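Side-chain contacts in ribonucleoside-diphosphate reductase, alpha chain (Actinobacillus ureae ATCC 25976, PDB 6DQX), which probably reduces ribonucleoside diphosphates to deoxyribonucleotides, serving as the catalytic alpha subunit of a class Id ribonucleotide reductase: residues K263-T268 / P398-G403; I278-S283 / H337-R342. All coordinates share one frame; numbering follows the deposited sequence.

Contact 1: residues K263-T268 / P398-G403; sequences KDKNMT and PEILKG
Glu399 faces Lys265 through its backbone: its carbonyl O lies 4.2 Å from Lys265 NZ, a near neighbour rather than a bonded partner, while its carboxylate is engaged by Arg342 in a salt bridge. The next residue, Ile400, joins the two segments twice. Its carbonyl O accepts a hydrogen bond of 2.8 Å from Lys265 NZ, the donor standing 36° above the carbonyl plane with a C=O...N angle of 124°. Lys265 achieves this reach by placing CG anti to its own carbonyl carbon (chi1 -69°) and running extended from there, so that an aliphatic shaft spans the gap and its ammonium ends at the backbone of 398-403. The side chain of Ile400 makes the second join, meeting Met267 tip to tip; its CD1 lies 4.0 Å from Met267 SD, and the bend at chi3 of the methionine brings CE equally near. This is how two connections of the ribonucleotide reductase barrel domain meet: the loop leaving helix 260-264 and a short 3-10 turn that follows the long helix 367-395, with Val261 and His343 also packing on Ile400. Leu401 N closes that turn onto Pro398 O. Farther along, the carbonyl O of Lys402 is 2.8 Å from a water that in turn accepts from Lys265 NZ at 2.7 Å, giving the one ammonium a direct grip on the carbonyl of Ile400 and a water-mediated grip on that of Lys402. Just beyond Gly403, Tyr404 OH is hydrogen-bonded to Asp264 OD2.

Contact 2: residues I278-S283 / H337-R342; sequences IMLPSS and HRFATR
The first torsion of Phe339 (chi1 -179°) swings its ring off helix 334-343 to Leu280, where a chi1 of -62° sets the leucine so that CB and CD1 both lie close to Phe339 CZ. The two side chains cross at about a right angle. Leu280 CD1 approaches the far end of the ring, 4.0 Å from Phe339 CZ, and Leu280 CB comes almost as near, so branch and stem of the leucine both bear on one ring atom. Pro281 continues the surface: its CG lies 4.3 Å from Phe339 CE2, and its carbonyl O comes to 3.4 Å from that same CE2, approaching the ring obliquely. An irregular loop on its way to strand 288-296 of the barrel sheet is thereby packed against a helix, within a hydrophobic cluster to which Tyr262 and Phe288 also contribute; His343, one turn on in the helix, stacks with the Phe339 ring. Charged links between the same loop and helix lie alongside, Arg338 pairing with Asp285 and Arg342 with Glu286. Since Phe339 meets Leu280 and Pro281 through carbon atoms and a single carbonyl oxygen, cohesion among these three probably comes from close fit and the exclusion of water.

Contact 2 belongs to the core, its three touching residues all buried, whereas contact 1 is only partly buried, its centre farther from that of the chain. Contact 1 adds to one apolar pair a lysine-to-carbonyl bond and a water bridge; contact 2 is apolar apart from one carbonyl oxygen near the ring. Both use the connection between helix 260-264 and strand 288-296, but its partner is the loop after helix 367-395 in contact 1 and helix 334-343 in contact 2. Those partners are themselves joined, by a salt bridge of 2.9 Å from Arg342 NH2 to Glu399 OE2 and a probable hydrogen bond of 3.1 Å from Ile400 N to Arg342 O. Thr268 O also packs on Pro281 CB.

Contact 1: residues K263-T268 / P398-G403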
# COMPACT_ATOMS: atom_id res chain seq x y z
N LYS A 263 -14.59 27.97 11.26
CA LYS A 263 -13.82 29.20 11.20
C LYS A 263 -13.24 29.56 12.56
O LYS A 263 -12.07 29.96 12.67
CB LYS A 263 -14.70 30.35 10.68
CG LYS A 263 -15.07 30.20 9.22
CD LYS A 263 -15.95 31.34 8.77
CE LYS A 263 -16.24 31.19 7.29
NZ LYS A 263 -17.13 32.28 6.86
N ASP A 264 -14.06 29.40 13.60
CA ASP A 264 -13.69 29.75 14.98
C ASP A 264 -12.51 28.92 15.49
O ASP A 264 -11.76 29.37 16.37
CB ASP A 264 -14.86 29.48 15.93
CG ASP A 264 -16.05 30.46 15.76
OD1 ASP A 264 -15.91 31.53 15.13
OD2 ASP A 264 -17.13 30.12 16.26
N LYS A 265 -12.40 27.70 14.98
CA LYS A 265 -11.43 26.71 15.45
C LYS A 265 -10.36 26.36 14.41
O LYS A 265 -9.60 25.39 14.60
CB LYS A 265 -12.23 25.49 15.93
CG LYS A 265 -13.03 25.79 17.21
CD LYS A 265 -13.98 24.69 17.63
CE LYS A 265 -14.66 25.06 18.96
NZ LYS A 265 -15.34 23.91 19.61
N ASN A 266 -10.26 27.17 13.35
CA ASN A 266 -9.30 26.99 12.25
C ASN A 266 -9.30 25.60 11.68
O ASN A 266 -8.23 24.99 11.50
CB ASN A 266 -7.86 27.30 12.68
CG ASN A 266 -7.66 28.71 13.10
OD1 ASN A 266 -8.41 29.60 12.70
ND2 ASN A 266 -6.61 28.93 13.90
N MET A 267 -10.49 25.06 11.41
CA MET A 267 -10.59 23.72 10.87
C MET A 267 -10.73 23.84 9.36
O MET A 267 -11.83 23.99 8.81
CB MET A 267 -11.72 22.96 11.54
CG MET A 267 -11.53 22.92 13.05
SD MET A 267 -12.68 21.88 13.91
CE MET A 267 -11.80 20.32 13.95
N THR A 268 -9.59 23.82 8.70
CA THR A 268 -9.51 24.03 7.25
C THR A 268 -10.09 22.87 6.45
O THR A 268 -9.86 21.71 6.80
CB THR A 268 -8.03 24.17 6.83
OG1 THR A 268 -7.37 25.04 7.75
CG2 THR A 268 -7.89 24.72 5.41
N PRO A 398 -22.06 17.33 20.48
CA PRO A 398 -20.76 16.68 20.48
C PRO A 398 -19.65 17.71 20.78
O PRO A 398 -19.89 18.92 20.75
CB PRO A 398 -20.66 16.13 19.04
CG PRO A 398 -21.44 17.10 18.23
CD PRO A 398 -22.58 17.56 19.11
N GLU A 399 -18.44 17.23 21.01
CA GLU A 399 -17.33 18.07 21.52
C GLU A 399 -17.06 19.34 20.71
O GLU A 399 -16.86 20.38 21.29
CB GLU A 399 -16.06 17.21 21.63
CG GLU A 399 -14.82 17.91 22.19
CD GLU A 399 -13.56 17.07 22.08
OE1 GLU A 399 -13.65 15.83 22.20
OE2 GLU A 399 -12.47 17.65 21.86
N ILE A 400 -17.04 19.24 19.37
CA ILE A 400 -16.76 20.40 18.53
C ILE A 400 -17.83 21.48 18.65
O ILE A 400 -17.56 22.65 18.49
CB ILE A 400 -16.57 19.93 17.04
CG1 ILE A 400 -15.17 19.34 16.86
CG2 ILE A 400 -16.85 21.00 16.02
CD1 ILE A 400 -14.00 20.24 17.26
N LEU A 401 -19.06 21.07 18.95
CA LEU A 401 -20.18 21.98 19.04
C LEU A 401 -20.62 22.37 20.48
O LEU A 401 -21.71 22.90 20.65
CB LEU A 401 -21.37 21.37 18.30
CG LEU A 401 -21.21 21.32 16.78
CD1 LEU A 401 -22.23 20.36 16.17
CD2 LEU A 401 -21.32 22.70 16.20
N LYS A 402 -19.80 22.09 21.49
CA LYS A 402 -20.16 22.50 22.86
C LYS A 402 -20.42 24.01 22.85
O LYS A 402 -19.56 24.80 22.45
CB LYS A 402 -19.05 22.14 23.85
CG LYS A 402 -19.42 22.41 25.30
CD LYS A 402 -18.38 21.79 26.23
CE LYS A 402 -18.40 22.42 27.61
NZ LYS A 402 -17.17 22.03 28.33
N GLY A 403 -21.63 24.39 23.26
CA GLY A 403 -22.06 25.79 23.32
C GLY A 403 -22.61 26.37 22.04
O GLY A 403 -23.03 27.53 22.02
O HOH W 1 -16.86 24.64 21.73

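Contact 2: residues I278-S283 / H337-R342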
# COMPACT_ATOMS: atom_id res chain seq x y z
N ILE A 278 -18.83 17.11 -0.61
CA ILE A 278 -18.51 17.21 0.82
C ILE A 278 -17.55 18.36 1.07
O ILE A 278 -16.66 18.63 0.27
CB ILE A 278 -17.94 15.87 1.34
CG1 ILE A 278 -19.00 14.76 1.17
CG2 ILE A 278 -17.47 15.97 2.78
CD1 ILE A 278 -20.22 14.91 2.06
N MET A 279 -17.74 19.04 2.20
CA MET A 279 -16.91 20.21 2.60
C MET A 279 -16.65 20.12 4.09
O MET A 279 -17.27 20.84 4.88
CB MET A 279 -17.61 21.53 2.23
CG MET A 279 -17.95 21.65 0.75
SD MET A 279 -16.49 22.04 -0.18
CE MET A 279 -16.83 21.39 -1.80
N LEU A 280 -15.72 19.23 4.46
CA LEU A 280 -15.45 18.96 5.87
C LEU A 280 -13.93 18.96 6.11
O LEU A 280 -13.16 18.72 5.17
CB LEU A 280 -16.02 17.62 6.30
CG LEU A 280 -17.53 17.47 6.19
CD1 LEU A 280 -17.94 16.02 6.42
CD2 LEU A 280 -18.22 18.40 7.19
N PRO A 281 -13.51 19.29 7.33
CA PRO A 281 -12.09 19.42 7.64
C PRO A 281 -11.47 18.06 7.94
O PRO A 281 -12.09 17.24 8.64
CB PRO A 281 -12.08 20.30 8.89
CG PRO A 281 -13.37 20.01 9.57
CD PRO A 281 -14.34 19.83 8.43
N SER A 282 -10.28 17.83 7.41
CA SER A 282 -9.48 16.65 7.75
C SER A 282 -8.15 17.15 8.30
O SER A 282 -7.76 18.30 8.06
CB SER A 282 -9.31 15.74 6.54
OG SER A 282 -8.84 16.47 5.43
N SER A 283 -7.47 16.31 9.08
CA SER A 283 -6.23 16.74 9.75
C SER A 283 -5.40 15.52 10.08
O SER A 283 -5.81 14.40 9.85
CB SER A 283 -6.57 17.45 11.06
OG SER A 283 -7.18 16.53 11.92
N HIS A 337 -13.35 7.53 13.35
CA HIS A 337 -14.12 7.37 14.59
C HIS A 337 -14.10 8.65 15.41
O HIS A 337 -15.17 9.11 15.88
CB HIS A 337 -13.57 6.20 15.41
CG HIS A 337 -14.19 6.07 16.76
ND1 HIS A 337 -15.39 5.44 16.95
CD2 HIS A 337 -13.81 6.52 17.97
CE1 HIS A 337 -15.72 5.50 18.23
NE2 HIS A 337 -14.77 6.14 18.87
N ARG A 338 -12.90 9.24 15.54
CA ARG A 338 -12.70 10.50 16.25
C ARG A 338 -13.53 11.62 15.59
O ARG A 338 -14.28 12.34 16.27
CB ARG A 338 -11.23 10.89 16.28
CG ARG A 338 -10.96 12.20 16.97
CD ARG A 338 -9.49 12.44 17.17
NE ARG A 338 -9.22 13.81 17.59
CZ ARG A 338 -9.37 14.29 18.83
NH1 ARG A 338 -9.82 13.54 19.83
NH2 ARG A 338 -9.07 15.55 19.06
N PHE A 339 -13.41 11.75 14.28
CA PHE A 339 -14.17 12.77 13.57
C PHE A 339 -15.65 12.65 13.78
O PHE A 339 -16.31 13.64 14.14
CB PHE A 339 -13.89 12.76 12.05
CG PHE A 339 -14.65 13.83 11.31
CD1 PHE A 339 -15.95 13.61 10.90
CD2 PHE A 339 -14.05 15.06 11.06
CE1 PHE A 339 -16.66 14.58 10.20
CE2 PHE A 339 -14.75 16.06 10.39
CZ PHE A 339 -16.05 15.82 9.97
N ALA A 340 -16.20 11.47 13.55
CA ALA A 340 -17.63 11.25 13.71
C ALA A 340 -18.09 11.57 15.14
O ALA A 340 -19.07 12.28 15.31
CB ALA A 340 -18.03 9.84 13.37
N THR A 341 -17.35 11.08 16.12
CA THR A 341 -17.65 11.37 17.54
C THR A 341 -17.73 12.88 17.85
O THR A 341 -18.64 13.34 18.54
CB THR A 341 -16.62 10.71 18.46
OG1 THR A 341 -16.66 9.30 18.22
CG2 THR A 341 -16.95 11.02 19.96
N ARG A 342 -16.77 13.65 17.34
CA ARG A 342 -16.67 15.04 17.70
C ARG A 342 -17.52 16.00 16.86
O ARG A 342 -17.90 17.06 17.35
CB ARG A 342 -15.22 15.47 17.68
CG ARG A 342 -14.38 14.63 18.62
CD ARG A 342 -12.92 14.93 18.45
NE ARG A 342 -12.49 16.17 19.05
CZ ARG A 342 -11.91 17.21 18.43
NH1 ARG A 342 -11.67 17.24 17.12
NH2 ARG A 342 -11.54 18.24 19.16